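Local coordinates for putative metal-dependent isothiocyanate hydrolase SaxA (Pectobacterium carotovorum, PDB 6BRM), which probably hydrolyses isothiocyanates with a pair of zinc ions, as a member of the metallo-beta-lactamase superfamily, at residues B[236-239]-B[240-243]. Residues are numbered along the deposited sequence; the frame is centred on the assembly and turned at random.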
loop_
_atom_site.group_PDB
_atom_site.type_symbol
_atom_site.label_atom_id
_atom_site.label_comp_id
_atom_site.label_asym_id
_atom_site.label_seq_id
_atom_site.Cartn_x
_atom_site.Cartn_y
_atom_site.Cartn_z
ATOM N N ARG B 236 0.171 28.644 -0.166
ATOM C CA ARG B 236 0.831 29.621 0.702
ATOM C C ARG B 236 -0.155 30.208 1.717
ATOM O O ARG B 236 0.171 30.332 2.898
ATOM C CB ARG B 236 1.477 30.736 -0.125
ATOM C CG ARG B 236 2.290 31.735 0.694
ATOM C CD ARG B 236 3.569 32.138 -0.026
ATOM N NE ARG B 236 4.561 31.056 -0.017
ATOM C CZ ARG B 236 5.629 30.969 -0.817
ATOM N NH1 ARG B 236 5.895 31.900 -1.739
ATOM N NH2 ARG B 236 6.446 29.927 -0.697
ATOM N N GLU B 237 -1.358 30.549 1.249
ATOM C CA GLU B 237 -2.448 31.021 2.122
ATOM C C GLU B 237 -2.851 29.968 3.170
ATOM O O GLU B 237 -3.177 30.314 4.308
ATOM C CB GLU B 237 -3.662 31.429 1.272
ATOM C CG GLU B 237 -4.796 32.113 2.031
ATOM C CD GLU B 237 -5.960 32.519 1.137
ATOM O OE1 GLU B 237 -7.002 32.943 1.681
ATOM O OE2 GLU B 237 -5.847 32.418 -0.106
ATOM N N PHE B 238 -2.826 28.695 2.777
ATOM C CA PHE B 238 -3.059 27.577 3.696
ATOM C C PHE B 238 -1.918 27.396 4.701
ATOM O O PHE B 238 -2.166 27.071 5.863
ATOM C CB PHE B 238 -3.261 26.278 2.905
ATOM C CG PHE B 238 -3.686 25.108 3.750
ATOM C CD1 PHE B 238 -5.022 24.938 4.101
ATOM C CD2 PHE B 238 -2.753 24.169 4.187
ATOM C CE1 PHE B 238 -5.420 23.856 4.875
ATOM C CE2 PHE B 238 -3.145 23.086 4.962
ATOM C CZ PHE B 238 -4.480 22.929 5.306
ATOM N N SER B 239 -0.677 27.586 4.248
ATOM C CA SER B 239 0.506 27.430 5.110
ATOM C C SER B 239 0.615 28.534 6.168
ATOM O O SER B 239 0.967 28.259 7.316
ATOM C CB SER B 239 1.788 27.375 4.270
ATOM O OG SER B 239 2.065 28.621 3.660
ATOM N N LEU B 240 0.320 29.772 5.770
ATOM C CA LEU B 240 0.244 30.908 6.705
ATOM C C LEU B 240 -0.826 30.710 7.782
ATOM O O LEU B 240 -0.645 31.128 8.926
ATOM C CB LEU B 240 -0.041 32.212 5.947
ATOM C CG LEU B 240 1.073 32.733 5.030
ATOM C CD1 LEU B 240 0.511 33.634 3.939
ATOM C CD2 LEU B 240 2.146 33.459 5.830
ATOM N N GLU B 241 -1.931 30.073 7.397
ATOM C CA GLU B 241 -3.072 29.836 8.286
ATOM C C GLU B 241 -2.729 28.925 9.469
ATOM O O GLU B 241 -3.078 29.233 10.608
ATOM C CB GLU B 241 -4.232 29.237 7.484
ATOM C CG GLU B 241 -5.576 29.235 8.195
ATOM C CD GLU B 241 -6.725 28.884 7.264
ATOM O OE1 GLU B 241 -6.500 28.149 6.273
ATOM O OE2 GLU B 241 -7.857 29.346 7.526
ATOM N N HIS B 242 -2.034 27.821 9.190
ATOM C CA HIS B 242 -1.655 26.839 10.220
ATOM C C HIS B 242 -0.244 27.038 10.807
ATOM O O HIS B 242 0.272 26.153 11.496
ATOM C CB HIS B 242 -1.811 25.422 9.658
ATOM C CG HIS B 242 -3.219 25.079 9.286
ATOM N ND1 HIS B 242 -3.800 25.497 8.109
ATOM C CD2 HIS B 242 -4.168 24.369 9.942
ATOM C CE1 HIS B 242 -5.045 25.056 8.053
ATOM N NE2 HIS B 242 -5.291 24.367 9.152
ATOM N N GLY B 243 0.370 28.195 10.551
ATOM C CA GLY B 243 1.653 28.554 11.158
ATOM C C GLY B 243 2.847 27.753 10.667
ATOM O O GLY B 243 3.781 27.503 11.431
#
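Leu240 N to Arg236 O, at 2.9 Å and nearly straight, is a regular alpha-helical i to i+4 bond, whereas the next two, from Glu241 N to Glu237 O and from His242 N to Phe238 O, are weak. This is the C-terminal end of helix 232-241, the helix of a beta-alpha-beta unit between strands 216-220 and 248-249, on the surface away from the two-zinc site. The chain leaves helical geometry at His242, and Gly243 follows with positive phi, a region of backbone angles readily open to glycine, which has no CB.

Histidine suits the first position past the helix because its ring nitrogen can reach back to a carbonyl of the last turn. His242 has its CG anti to its own carbonyl carbon (chi1 -63°), which turns the ring back over that turn, where ND1 donates to Phe238 O at 3.2 Å, an oxygen lying in the imidazole plane. The same ring also meets the Phe238 side chain: ND1 sits over the centre of one phenyl face, the planes inclined at 39° and the centroids 4.5 Å apart, so one residue offers both a polar and an aromatic surface to the imidazole.

At the exposed surface, Leu240 flanks the Arg236 carbonyl with its CG and CD1. Buried Ser239, its OG set between backbone N and carbonyl carbon (chi1 68°), gives Arg236 O a second hydrogen bond, 2.7 Å from OG, on the same face of the carbonyl plane as Leu240 N.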